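Local coordinates for protein beta-galactosidase (Streptococcus pneumoniae, PDB 4CUA) that hydrolyses terminal beta-galactosides and, through the calcium-bearing carbohydrate-binding module described here, probably attaches to carbohydrate, at residues A[47-52]-A[57-62]; A[90-95]-A[138-143]; A[120-125]-A[155-160]; A[160-165]-A[171-176]. All coordinates share one frame; numbering follows the deposited sequence.

All four contacts lie in one antiparallel beta fold of the galactose-binding type. Contacts 1 and 4 are the closest pair, with centres about 5 Å apart. They share the calcium ion, bound by Asn47 from contact 1 and by Thr174 and Glu175 from contact 4, and also one bridging water. Contact 2 lies about 8 Å from contact 4, centre to centre, and is joined to it by backbone hydrogen bonds between Val163 and both Lys93 and Ser94. Contact 3 is remote from the metal end, its centre about 16 Å from that of contact 4 and 22 Å from that of contact 2. Strand 157-163 runs through contacts 3 and 4, which share Ile160.

Contact 1 (A[47-52]-A[57-62]); sequences NRWTNW and PEASVG. With CA (calcium ion), chain C; EDO (1,2-ethanediol), chain D; EDO (1,2-ethanediol), chain F; EDO (1,2-ethanediol), chain E.
Val61 sets a methyl over one face of the Trp49 ring. Val61 CG2 lies 3.4 Å from the centroid of the six-membered ring of Trp49 and 8° off the ring normal, which makes a CH-pi contact. Trp49 CG lies anti to the backbone N (chi1 167°), which carries the indole across to the facing strand. The backbone N of Asn51 lies 3.8 Å above the other face, offset toward the rim. Ala59 works at the ring edge, with its CB 3.9 Å from Trp49 CZ2. The same methyl also takes the amide of Asn51, whose ND2 is 3.4 Å from Ala59 CB. That amide is held at both ends. Its OD1 accepts from the backbone N of Thr171, and its ND2 donates to a water at 3.0 Å. This water donates to Pro57 O at 2.8 Å and so bridges the segments. Asn47 OD1 binds the calcium ion at 2.3 Å. The two segments run roughly antiparallel in the galactose-binding-like beta fold, beside its calcium site, but are not paired with each other. Strand 49-50 pairs with strand 172-177, through Trp49 and Ile173, whereas strand 58-67 pairs with strand 157-163, where Ala59 and Met162 share a backbone hydrogen bond.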
loop_
_atom_site.group_PDB
_atom_site.type_symbol
_atom_site.label_atom_id
_atom_site.label_comp_id
_atom_site.label_asym_id
_atom_site.label_seq_id
_atom_site.Cartn_x
_atom_site.Cartn_y
_atom_site.Cartn_z
ATOM N N ASN A 47 -4.050 -4.535 14.185
ATOM C CA ASN A 47 -3.281 -5.013 13.026
ATOM C C ASN A 47 -3.462 -4.014 11.872
ATOM O O ASN A 47 -4.517 -3.930 11.266
ATOM C CB ASN A 47 -3.787 -6.384 12.559
ATOM C CG ASN A 47 -2.961 -6.898 11.392
ATOM O OD1 ASN A 47 -3.319 -6.668 10.222
ATOM N ND2 ASN A 47 -1.875 -7.541 11.695
ATOM N N ARG A 48 -2.476 -3.166 11.686
ATOM C CA ARG A 48 -2.604 -2.077 10.735
ATOM C C ARG A 48 -1.283 -1.426 10.458
ATOM O O ARG A 48 -0.397 -1.433 11.323
ATOM C CB ARG A 48 -3.628 -1.073 11.226
ATOM C CG ARG A 48 -3.383 -0.584 12.646
ATOM C CD ARG A 48 -4.426 0.416 13.043
ATOM N NE ARG A 48 -4.307 0.879 14.417
ATOM C CZ ARG A 48 -4.894 0.305 15.467
ATOM N NH1 ARG A 48 -5.591 -0.802 15.373
ATOM N NH2 ARG A 48 -4.703 0.844 16.687
ATOM N N TRP A 49 -1.130 -0.862 9.241
ATOM C CA TRP A 49 -0.183 0.190 9.013
ATOM C C TRP A 49 -0.876 1.496 9.330
ATOM O O TRP A 49 -2.058 1.684 9.035
ATOM C CB TRP A 49 0.241 0.229 7.552
ATOM C CG TRP A 49 0.977 1.501 7.210
ATOM C CD1 TRP A 49 2.282 1.706 7.326
ATOM C CD2 TRP A 49 0.395 2.726 6.710
ATOM N NE1 TRP A 49 2.596 2.985 6.929
ATOM C CE2 TRP A 49 1.456 3.637 6.578
ATOM C CE3 TRP A 49 -0.887 3.123 6.408
ATOM C CZ2 TRP A 49 1.264 4.935 6.091
ATOM C CZ3 TRP A 49 -1.075 4.420 5.909
ATOM C CH2 TRP A 49 0.001 5.296 5.772
ATOM N N THR A 50 -0.145 2.416 9.967
ATOM C CA THR A 50 -0.604 3.809 10.034
ATOM C C THR A 50 0.615 4.672 9.943
ATOM O O THR A 50 1.725 4.216 10.130
ATOM C CB THR A 50 -1.334 4.147 11.347
ATOM O OG1 THR A 50 -0.382 4.422 12.372
ATOM C CG2 THR A 50 -2.294 3.089 11.844
ATOM N N ASN A 51 0.348 5.963 9.697
ATOM C CA ASN A 51 1.373 7.013 9.862
ATOM C C ASN A 51 0.901 7.937 11.001
ATOM O O ASN A 51 1.176 9.152 10.945
ATOM C CB ASN A 51 1.705 7.728 8.603
ATOM C CG ASN A 51 0.547 8.465 7.992
ATOM O OD1 ASN A 51 -0.599 8.232 8.366
ATOM N ND2 ASN A 51 0.839 9.327 6.992
ATOM N N TRP A 52 0.277 7.377 12.008
ATOM C CA TRP A 52 -0.221 8.127 13.165
ATOM C C TRP A 52 0.929 8.895 13.810
ATOM O O TRP A 52 1.942 8.360 14.122
ATOM C CB TRP A 52 -0.889 7.182 14.148
ATOM C CG TRP A 52 -1.365 7.856 15.393
ATOM C CD1 TRP A 52 -2.550 8.537 15.549
ATOM C CD2 TRP A 52 -0.709 7.873 16.656
ATOM N NE1 TRP A 52 -2.624 9.011 16.847
ATOM C CE2 TRP A 52 -1.539 8.589 17.542
ATOM C CE3 TRP A 52 0.493 7.384 17.126
ATOM C CZ2 TRP A 52 -1.167 8.856 18.880
ATOM C CZ3 TRP A 52 0.859 7.638 18.476
ATOM C CH2 TRP A 52 0.025 8.364 19.315
ATOM N N PRO A 57 2.014 14.632 6.554
ATOM C CA PRO A 57 0.596 14.213 6.489
ATOM C C PRO A 57 0.287 13.299 5.300
ATOM O O PRO A 57 -0.814 12.721 5.279
ATOM C CB PRO A 57 -0.177 15.548 6.336
ATOM C CG PRO A 57 0.795 16.517 5.759
ATOM C CD PRO A 57 2.154 16.100 6.330
ATOM N N GLU A 58 1.170 13.301 4.322
ATOM C CA GLU A 58 1.080 12.407 3.174
ATOM C C GLU A 58 1.991 11.230 3.319
ATOM O O GLU A 58 3.139 11.356 3.747
ATOM C CB GLU A 58 1.412 13.143 1.885
ATOM C CG GLU A 58 1.108 12.330 0.585
ATOM C CD GLU A 58 1.475 12.988 -0.743
ATOM O OE1 GLU A 58 2.607 13.411 -0.932
ATOM O OE2 GLU A 58 0.630 12.953 -1.651
ATOM N N ALA A 59 1.482 10.013 3.020
ATOM C CA ALA A 59 2.358 8.838 2.911
ATOM C C ALA A 59 1.783 7.876 1.885
ATOM O O ALA A 59 0.616 7.929 1.566
ATOM C CB ALA A 59 2.470 8.121 4.278
ATOM N N SER A 60 2.624 6.999 1.388
ATOM C CA SER A 60 2.204 5.966 0.435
ATOM C C SER A 60 2.479 4.613 1.051
ATOM O O SER A 60 3.408 4.393 1.829
ATOM C CB SER A 60 2.944 6.107 -0.879
ATOM O OG SER A 60 4.341 6.167 -0.775
ATOM N N VAL A 61 1.629 3.671 0.641
ATOM C CA VAL A 61 1.736 2.240 0.922
ATOM C C VAL A 61 1.632 1.493 -0.397
ATOM O O VAL A 61 0.717 1.797 -1.183
ATOM C CB VAL A 61 0.573 1.812 1.823
ATOM C CG1 VAL A 61 0.502 0.302 1.959
ATOM C CG2 VAL A 61 0.719 2.456 3.230
ATOM N N GLY A 62 2.499 0.541 -0.630
ATOM C CA GLY A 62 2.413 -0.215 -1.843
ATOM C C GLY A 62 2.937 -1.595 -1.696
ATOM O O GLY A 62 3.267 -2.033 -0.573
HETATM CA CA CA C . -3.237 -7.066 7.980
HETATM C C1 EDO D . -3.824 4.394 15.828
HETATM O O1 EDO D . -4.483 3.773 16.919
HETATM C C2 EDO D . -2.361 4.022 15.724
HETATM O O2 EDO D . -2.285 2.587 15.432
HETATM C C1 EDO F . 0.587 -4.162 15.376
HETATM O O1 EDO F . 1.767 -3.869 14.668
HETATM C C2 EDO F . -0.287 -2.923 15.471
HETATM O O2 EDO F . -0.831 -2.559 14.174
HETATM C C1 EDO E . 8.153 6.076 -1.353
HETATM O O1 EDO E . 9.008 6.257 -0.323
HETATM C C2 EDO E . 7.525 4.637 -1.142
HETATM O O2 EDO E . 6.349 4.616 -1.761
HETATM O O HOH W 1 -1.372 9.942 5.076
#

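Contact 2 (A[90-95]-A[138-143]); sequences GAPKSY and AQLKAG
In this galactose-binding-like beta fold, Leu140 pins the loop between strands 128-130 and 145-155 onto Ala91, Pro92 and Tyr95, at the entry to strand 94-100. The contact is wholly apolar, and Leu140 is its centre. The leucine CG sits beside the backbone N (chi1 -57°), and CD1 continues the chain away from CA (chi2 -177°). This drives CD1 between the proline and the tyrosine. Leu140 CD1 touches Pro92 CD at 3.8 Å and Pro92 CG at the same distance, the two side chains crossing at about a right angle. It also lies 3.8 Å from Tyr95 CD1, an oblique approach to the ring. Nearer the backbone, Leu140 CB meets the methyl of Ala91, with CB to CB at 4.1 Å. Phe83 of strand 70-83 touches Ala91, Pro92 and Leu140 alike. Phe148 of strand 145-155 touches Leu140 and meets the Tyr95 ring with planes at about 60°. The loop therefore rests on side chains from several strands. The second leucine methyl, CD2, stays with the phenol ring alone among the residues of 90-95, at 4.0 Å from Tyr95 CE1.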
loop_
_atom_site.group_PDB
_atom_site.type_symbol
_atom_site.label_atom_id
_atom_site.label_comp_id
_atom_site.label_asym_id
_atom_site.label_seq_id
_atom_site.Cartn_x
_atom_site.Cartn_y
_atom_site.Cartn_z
ATOM N N GLY A 90 -7.785 7.372 10.350
ATOM C CA GLY A 90 -8.879 6.913 9.499
ATOM C C GLY A 90 -8.524 6.917 8.057
ATOM O O GLY A 90 -7.366 7.006 7.662
ATOM N N ALA A 91 -9.546 6.779 7.200
ATOM C CA ALA A 91 -9.354 6.871 5.751
ATOM C C ALA A 91 -8.762 8.249 5.398
ATOM O O ALA A 91 -8.983 9.233 6.119
ATOM C CB ALA A 91 -10.704 6.676 5.092
ATOM N N PRO A 92 -8.039 8.334 4.295
ATOM C CA PRO A 92 -7.422 9.624 3.920
ATOM C C PRO A 92 -8.451 10.555 3.273
ATOM O O PRO A 92 -9.476 10.101 2.782
ATOM C CB PRO A 92 -6.381 9.222 2.910
ATOM C CG PRO A 92 -6.906 7.908 2.297
ATOM C CD PRO A 92 -7.675 7.251 3.387
ATOM N N LYS A 93 -8.154 11.840 3.271
ATOM C CA LYS A 93 -9.047 12.763 2.568
ATOM C C LYS A 93 -8.785 12.795 1.069
ATOM O O LYS A 93 -9.667 13.216 0.335
ATOM C CB LYS A 93 -8.913 14.188 3.151
ATOM C CG LYS A 93 -7.578 14.868 2.943
ATOM C CD LYS A 93 -7.616 16.326 3.455
ATOM C CE LYS A 93 -6.281 17.009 3.307
ATOM N NZ LYS A 93 -6.459 18.478 3.709
ATOM N N SER A 94 -7.611 12.423 0.591
ATOM C CA SER A 94 -7.325 12.394 -0.807
ATOM C C SER A 94 -6.278 11.323 -1.058
ATOM O O SER A 94 -5.568 10.931 -0.118
ATOM C CB SER A 94 -6.842 13.788 -1.274
ATOM O OG SER A 94 -5.548 14.106 -0.781
ATOM N N TYR A 95 -6.199 10.833 -2.275
ATOM C CA TYR A 95 -5.229 9.804 -2.656
ATOM C C TYR A 95 -4.997 9.753 -4.137
ATOM O O TYR A 95 -5.783 10.280 -4.950
ATOM C CB TYR A 95 -5.727 8.391 -2.184
ATOM C CG TYR A 95 -7.024 8.019 -2.900
ATOM C CD1 TYR A 95 -8.240 8.403 -2.415
ATOM C CD2 TYR A 95 -6.992 7.293 -4.062
ATOM C CE1 TYR A 95 -9.433 8.110 -3.103
ATOM C CE2 TYR A 95 -8.172 7.009 -4.745
ATOM C CZ TYR A 95 -9.362 7.400 -4.232
ATOM O OH TYR A 95 -10.540 7.113 -4.959
ATOM N N ALA A 138 -17.250 6.203 -4.271
ATOM C CA ALA A 138 -17.545 7.648 -4.271
ATOM C C ALA A 138 -17.061 8.303 -2.999
ATOM O O ALA A 138 -16.646 9.463 -2.987
ATOM C CB ALA A 138 -19.059 7.889 -4.467
ATOM N N GLN A 139 -17.056 7.537 -1.902
ATOM C CA GLN A 139 -16.361 7.950 -0.689
ATOM C C GLN A 139 -15.707 6.757 -0.043
ATOM O O GLN A 139 -16.301 5.691 0.083
ATOM C CB GLN A 139 -17.284 8.599 0.301
ATOM C CG GLN A 139 -18.526 7.853 0.608
ATOM C CD GLN A 139 -19.705 8.789 0.829
ATOM O OE1 GLN A 139 -19.552 9.972 1.193
ATOM N NE2 GLN A 139 -20.903 8.254 0.610
ATOM N N LEU A 140 -14.481 6.947 0.404
ATOM C CA LEU A 140 -13.794 5.890 1.136
ATOM C C LEU A 140 -14.480 5.669 2.454
ATOM O O LEU A 140 -14.943 6.626 3.117
ATOM C CB LEU A 140 -12.339 6.313 1.357
ATOM C CG LEU A 140 -11.529 6.655 0.120
ATOM C CD1 LEU A 140 -10.090 6.982 0.529
ATOM C CD2 LEU A 140 -11.574 5.552 -0.911
ATOM N N LYS A 141 -14.508 4.404 2.890
ATOM C CA LYS A 141 -15.123 4.036 4.128
ATOM C C LYS A 141 -14.183 3.159 4.960
ATOM O O LYS A 141 -13.602 2.177 4.488
ATOM C CB LYS A 141 -16.413 3.247 3.887
ATOM C CG LYS A 141 -17.533 4.069 3.259
ATOM C CD LYS A 141 -18.266 4.891 4.321
ATOM C CE LYS A 141 -19.199 5.958 3.734
ATOM N NZ LYS A 141 -19.861 5.484 2.480
ATOM N N ALA A 142 -14.013 3.514 6.213
ATOM C CA ALA A 142 -13.367 2.624 7.111
ATOM C C ALA A 142 -14.302 1.486 7.403
ATOM O O ALA A 142 -15.521 1.614 7.319
ATOM C CB ALA A 142 -12.989 3.321 8.402
ATOM N N GLY A 143 -13.726 0.347 7.770
ATOM C CA GLY A 143 -14.501 -0.805 8.224
ATOM C C GLY A 143 -14.875 -1.817 7.151
ATOM O O GLY A 143 -15.666 -2.701 7.407
#

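Contact 3 (A[120-125]-A[155-160]); sequences HVFNDS and TYAIRI. With EDO (1,2-ethanediol), chain H; EDO (1,2-ethanediol), chain E.
The carbonyl oxygen of Phe122 is gripped by three groups. Arg159 NH1 donates to Phe122 O in a weak bond of 3.1 Å, bent to 127° at the hydrogen. A water donates to Phe122 O at 3.1 Å and accepts from Arg159 NH2 at 2.9 Å, and Trp128 NE1 is the third partner. Phe122 lies in the middle of a short 3-10 segment, 121-123, in a loop that lies against strand 157-163 of the galactose-binding-like beta fold. Arg159 crosses to it on an extended chain from CG to NE. Its NE forms a salt bridge with Glu98, and its guanidinium makes a cation-pi contact with Trp128, so the group is fixed from several directions. Arg159 NH1 also donates to O2 of an ethanediol at 2.7 Å; that molecule probably came from the crystallisation liquor. Beside this polar knot, Phe122 CZ reaches Ala157 CB at 4.1 Å, an oblique touch. Phe122 is backed by Phe21, which stacks on it, and by His120: His120 CE1 lies 3.2 Å above the centre of the Phe122 ring. The same histidine steadies the turn: its NE2 is hydrogen-bonded to Thr107 O, and its ND1 accepts a nearly straight bond (168°) from Phe122 N at 2.9 Å.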
loop_
_atom_site.group_PDB
_atom_site.type_symbol
_atom_site.label_atom_id
_atom_site.label_comp_id
_atom_site.label_asym_id
_atom_site.label_seq_id
_atom_site.Cartn_x
_atom_site.Cartn_y
_atom_site.Cartn_z
ATOM N N HIS A 120 16.318 5.287 -2.632
ATOM C CA HIS A 120 15.576 4.248 -3.336
ATOM C C HIS A 120 14.813 4.867 -4.483
ATOM O O HIS A 120 14.212 5.908 -4.341
ATOM C CB HIS A 120 14.630 3.562 -2.338
ATOM C CG HIS A 120 14.104 2.265 -2.842
ATOM N ND1 HIS A 120 13.045 2.202 -3.702
ATOM C CD2 HIS A 120 14.520 0.992 -2.666
ATOM C CE1 HIS A 120 12.793 0.942 -4.004
ATOM N NE2 HIS A 120 13.698 0.193 -3.415
ATOM N N VAL A 121 14.726 4.083 -5.574
ATOM C CA VAL A 121 13.978 4.498 -6.776
ATOM C C VAL A 121 12.553 4.886 -6.484
ATOM O O VAL A 121 11.940 5.729 -7.145
ATOM C CB VAL A 121 14.025 3.457 -7.885
ATOM C CG1 VAL A 121 15.448 3.353 -8.422
ATOM C CG2 VAL A 121 13.483 2.090 -7.466
ATOM N N PHE A 122 11.968 4.283 -5.463
ATOM C CA PHE A 122 10.600 4.618 -5.160
ATOM C C PHE A 122 10.388 6.067 -4.730
ATOM O O PHE A 122 9.296 6.563 -4.828
ATOM C CB PHE A 122 10.000 3.722 -4.058
ATOM C CG PHE A 122 9.799 2.296 -4.440
ATOM C CD1 PHE A 122 9.767 1.846 -5.764
ATOM C CD2 PHE A 122 9.602 1.360 -3.429
ATOM C CE1 PHE A 122 9.577 0.502 -6.077
ATOM C CE2 PHE A 122 9.378 0.023 -3.739
ATOM C CZ PHE A 122 9.354 -0.396 -5.046
ATOM N N ASN A 123 11.440 6.717 -4.227
ATOM C CA ASN A 123 11.311 8.082 -3.775
ATOM C C ASN A 123 11.338 9.106 -4.917
ATOM O O ASN A 123 11.099 10.291 -4.633
ATOM C CB ASN A 123 12.423 8.403 -2.809
ATOM C CG ASN A 123 12.298 7.591 -1.529
ATOM O OD1 ASN A 123 11.196 7.455 -0.996
ATOM N ND2 ASN A 123 13.422 7.090 -1.039
ATOM N N ASP A 124 11.698 8.686 -6.115
ATOM C CA ASP A 124 11.744 9.603 -7.306
ATOM C C ASP A 124 10.394 9.585 -7.991
ATOM O O ASP A 124 9.997 8.540 -8.553
ATOM C CB ASP A 124 12.867 9.159 -8.197
ATOM C CG ASP A 124 13.095 10.093 -9.403
ATOM O OD1 ASP A 124 12.257 11.024 -9.558
ATOM O OD2 ASP A 124 14.073 9.762 -10.135
ATOM N N SER A 125 9.703 10.707 -7.990
ATOM C CA SER A 125 8.375 10.799 -8.613
ATOM C C SER A 125 8.431 10.523 -10.129
ATOM O O SER A 125 7.396 10.052 -10.667
ATOM C CB SER A 125 7.716 12.139 -8.294
ATOM O OG SER A 125 8.537 13.158 -8.868
ATOM N N THR A 155 3.794 -4.051 -14.166
ATOM C CA THR A 155 4.606 -3.226 -13.267
ATOM C C THR A 155 5.210 -4.086 -12.157
ATOM O O THR A 155 4.638 -5.119 -11.750
ATOM C CB THR A 155 3.772 -2.085 -12.681
ATOM O OG1 THR A 155 4.646 -1.213 -11.938
ATOM C CG2 THR A 155 2.709 -2.612 -11.784
ATOM N N TYR A 156 6.356 -3.617 -11.642
ATOM C CA TYR A 156 6.962 -4.208 -10.434
ATOM C C TYR A 156 6.227 -3.798 -9.152
ATOM O O TYR A 156 6.374 -4.500 -8.144
ATOM C CB TYR A 156 8.418 -3.796 -10.294
ATOM C CG TYR A 156 9.311 -4.449 -11.288
ATOM C CD1 TYR A 156 9.614 -5.790 -11.184
ATOM C CD2 TYR A 156 9.997 -3.703 -12.254
ATOM C CE1 TYR A 156 10.492 -6.416 -12.064
ATOM C CE2 TYR A 156 10.873 -4.338 -13.113
ATOM C CZ TYR A 156 11.087 -5.684 -13.031
ATOM O OH TYR A 156 12.013 -6.273 -13.910
ATOM N N ALA A 157 5.470 -2.710 -9.171
ATOM C CA ALA A 157 4.882 -2.177 -7.917
ATOM C C ALA A 157 3.754 -1.254 -8.161
ATOM O O ALA A 157 3.760 -0.489 -9.135
ATOM C CB ALA A 157 5.954 -1.469 -7.116
ATOM N N ILE A 158 2.757 -1.283 -7.304
ATOM C CA ILE A 158 1.814 -0.224 -7.234
ATOM C C ILE A 158 1.825 0.307 -5.834
ATOM O O ILE A 158 2.229 -0.418 -4.920
ATOM C CB ILE A 158 0.396 -0.583 -7.745
ATOM C CG1 ILE A 158 -0.271 -1.578 -6.783
ATOM C CG2 ILE A 158 0.513 -1.064 -9.194
ATOM C CD1 ILE A 158 -1.776 -1.592 -6.858
ATOM N N ARG A 159 1.382 1.533 -5.701
ATOM C CA ARG A 159 1.195 2.160 -4.405
ATOM C C ARG A 159 0.006 3.091 -4.393
ATOM O O ARG A 159 -0.474 3.571 -5.453
ATOM C CB ARG A 159 2.427 2.914 -3.923
ATOM C CG ARG A 159 2.694 4.243 -4.632
ATOM C CD ARG A 159 4.051 4.787 -4.210
ATOM N NE ARG A 159 4.208 6.113 -4.807
ATOM C CZ ARG A 159 5.326 6.831 -4.639
ATOM N NH1 ARG A 159 6.307 6.389 -3.862
ATOM N NH2 ARG A 159 5.401 8.007 -5.223
ATOM N N ILE A 160 -0.515 3.322 -3.207
ATOM C CA ILE A 160 -1.531 4.287 -2.956
ATOM C C ILE A 160 -0.916 5.375 -2.048
ATOM O O ILE A 160 -0.459 5.114 -0.987
ATOM C CB ILE A 160 -2.876 3.660 -2.473
ATOM C CG1 ILE A 160 -3.928 4.710 -2.322
ATOM C CG2 ILE A 160 -2.680 2.854 -1.176
ATOM C CD1 ILE A 160 -5.321 4.214 -1.990
HETATM C C1 EDO H . 16.927 0.118 -6.991
HETATM O O1 EDO H . 18.163 0.750 -7.362
HETATM C C2 EDO H . 16.600 0.586 -5.554
HETATM O O2 EDO H . 16.653 1.997 -5.500
HETATM C C1 EDO E . 8.153 6.076 -1.353
HETATM O O1 EDO E . 9.008 6.257 -0.323
HETATM C C2 EDO E . 7.525 4.637 -1.142
HETATM O O2 EDO E . 6.349 4.616 -1.761
HETATM O O HOH W 2 7.954 9.279 -5.323
#

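Contact 4 (A[160-165]-A[171-176]); sequences IRMVKA and TSITEV. With CA (calcium ion), chain C.
No flat side group takes part where Met162 meets Thr171 and Ile173; the carboxylate of Glu175 lies further off, at the calcium ion. The contact joins strand 157-163 to strand 172-177 inside the galactose-binding-like beta fold. Met162 is a selenomethionine. Its SE lies 3.8 Å from Thr171 CG2, and its CE is 3.8 Å from Ile173 CD1. The bend of its chain at chi3 (-68°) sets SE and CE both against that isoleucine methyl. Thr171 divides its branches. OG1 is anti to the carbonyl carbon (chi1 -60°), which leaves CG2 anti to the backbone N and facing the selenium. Thr171 OG1 turns to segment 160-165, 3.4 Å from Lys164 CA. Thr171 OG1 donates to a water at 2.9 Å, and this water donates to Met162 O at 2.8 Å. The same water also serves Asn51 and Pro57. Phe83 of strand 70-83 packs on both Met162 and Ile173. Past Ile173 the chain turns a corner at Thr174 and reaches the metal. Asn33, Asp36, Leu38 and Asn47 supply four of the six protein ligands. The others come from this corner: Thr174 O at 2.4 Å from the calcium ion, and Glu175 OE1 at 2.3 Å.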
loop_
_atom_site.group_PDB
_atom_site.type_symbol
_atom_site.label_atom_id
_atom_site.label_comp_id
_atom_site.label_asym_id
_atom_site.label_seq_id
_atom_site.Cartn_x
_atom_site.Cartn_y
_atom_site.Cartn_z
ATOM N N ILE A 160 -0.515 3.322 -3.207
ATOM C CA ILE A 160 -1.531 4.287 -2.956
ATOM C C ILE A 160 -0.916 5.375 -2.048
ATOM O O ILE A 160 -0.459 5.114 -0.987
ATOM C CB ILE A 160 -2.876 3.660 -2.473
ATOM C CG1 ILE A 160 -3.928 4.710 -2.322
ATOM C CG2 ILE A 160 -2.680 2.854 -1.176
ATOM C CD1 ILE A 160 -5.321 4.214 -1.990
ATOM N N ARG A 161 -0.949 6.610 -2.554
ATOM C CA ARG A 161 -0.306 7.773 -1.909
ATOM C C ARG A 161 -1.405 8.675 -1.408
ATOM O O ARG A 161 -2.316 9.113 -2.172
ATOM C CB ARG A 161 0.586 8.445 -2.945
ATOM C CG ARG A 161 1.313 9.679 -2.390
ATOM C CD ARG A 161 2.424 10.090 -3.292
ATOM N NE ARG A 161 2.032 10.252 -4.694
ATOM C CZ ARG A 161 1.398 11.297 -5.199
ATOM N NH1 ARG A 161 1.100 12.359 -4.456
ATOM N NH2 ARG A 161 1.113 11.290 -6.485
HETATM N N MSE A 162 -1.384 8.955 -0.106
HETATM C CA MSE A 162 -2.551 9.392 0.613
HETATM C C MSE A 162 -2.324 10.529 1.589
HETATM O O MSE A 162 -1.317 10.525 2.287
HETATM C CB MSE A 162 -3.058 8.255 1.524
HETATM C CG MSE A 162 -3.458 7.036 0.679
HETATM SE SE MSE A 162 -3.724 5.451 1.814
HETATM C CE MSE A 162 -1.868 5.189 2.363
ATOM N N VAL A 163 -3.213 11.498 1.619
ATOM C CA VAL A 163 -3.114 12.580 2.601
ATOM C C VAL A 163 -4.119 12.351 3.690
ATOM O O VAL A 163 -5.327 12.111 3.425
ATOM C CB VAL A 163 -3.374 13.948 1.946
ATOM C CG1 VAL A 163 -3.136 15.021 2.993
ATOM C CG2 VAL A 163 -2.436 14.178 0.793
ATOM N N LYS A 164 -3.700 12.417 4.955
ATOM C CA LYS A 164 -4.611 12.206 6.052
ATOM C C LYS A 164 -5.732 13.195 6.141
ATOM O O LYS A 164 -5.586 14.320 5.665
ATOM C CB LYS A 164 -3.877 12.219 7.388
ATOM C CG LYS A 164 -3.458 13.611 7.826
ATOM C CD LYS A 164 -2.935 13.602 9.250
ATOM C CE LYS A 164 -2.773 15.048 9.778
ATOM N NZ LYS A 164 -4.072 15.782 9.849
ATOM N N ALA A 165 -6.803 12.790 6.781
ATOM C CA ALA A 165 -7.934 13.678 7.024
ATOM C C ALA A 165 -7.462 14.746 8.030
ATOM O O ALA A 165 -6.710 14.474 8.949
ATOM C CB ALA A 165 -9.086 12.894 7.576
ATOM N N THR A 171 -3.340 8.256 8.618
ATOM C CA THR A 171 -4.088 7.351 7.745
ATOM C C THR A 171 -3.819 5.958 8.264
ATOM O O THR A 171 -2.783 5.692 8.869
ATOM C CB THR A 171 -3.651 7.510 6.307
ATOM O OG1 THR A 171 -3.910 8.885 5.948
ATOM C CG2 THR A 171 -4.469 6.623 5.378
ATOM N N SER A 172 -4.769 5.071 8.021
ATOM C CA SER A 172 -4.694 3.731 8.556
ATOM C C SER A 172 -5.281 2.643 7.633
ATOM O O SER A 172 -6.389 2.777 7.136
ATOM C CB SER A 172 -5.425 3.687 9.886
ATOM O OG SER A 172 -5.434 2.401 10.507
ATOM N N ILE A 173 -4.578 1.535 7.515
ATOM C CA ILE A 173 -4.938 0.403 6.652
ATOM C C ILE A 173 -4.653 -0.898 7.381
ATOM O O ILE A 173 -3.528 -1.156 7.768
ATOM C CB ILE A 173 -4.117 0.433 5.366
ATOM C CG1 ILE A 173 -4.448 1.651 4.511
ATOM C CG2 ILE A 173 -4.350 -0.851 4.537
ATOM C CD1 ILE A 173 -3.479 1.858 3.345
ATOM N N THR A 174 -5.692 -1.754 7.496
ATOM C CA THR A 174 -5.457 -3.094 8.103
ATOM C C THR A 174 -4.920 -4.133 7.076
ATOM O O THR A 174 -4.132 -4.965 7.436
ATOM C CB THR A 174 -6.666 -3.619 8.832
ATOM O OG1 THR A 174 -6.342 -4.898 9.398
ATOM C CG2 THR A 174 -7.896 -3.717 8.026
ATOM N N GLU A 175 -5.328 -3.989 5.822
ATOM C CA GLU A 175 -4.924 -4.954 4.772
ATOM C C GLU A 175 -5.175 -4.335 3.440
ATOM O O GLU A 175 -6.155 -3.629 3.265
ATOM C CB GLU A 175 -5.732 -6.262 4.953
ATOM C CG GLU A 175 -5.185 -7.476 4.209
ATOM C CD GLU A 175 -3.936 -8.088 4.749
ATOM O OE1 GLU A 175 -3.374 -7.628 5.762
ATOM O OE2 GLU A 175 -3.450 -9.115 4.148
ATOM N N VAL A 176 -4.290 -4.692 2.489
ATOM C CA VAL A 176 -4.555 -4.471 1.084
ATOM C C VAL A 176 -4.608 -5.822 0.412
ATOM O O VAL A 176 -4.042 -6.789 0.935
ATOM C CB VAL A 176 -3.502 -3.610 0.394
ATOM C CG1 VAL A 176 -3.352 -2.279 1.145
ATOM C CG2 VAL A 176 -2.163 -4.325 0.270
HETATM CA CA CA C . -3.237 -7.066 7.980
HETATM O O HOH W 1 -1.372 9.942 5.076
#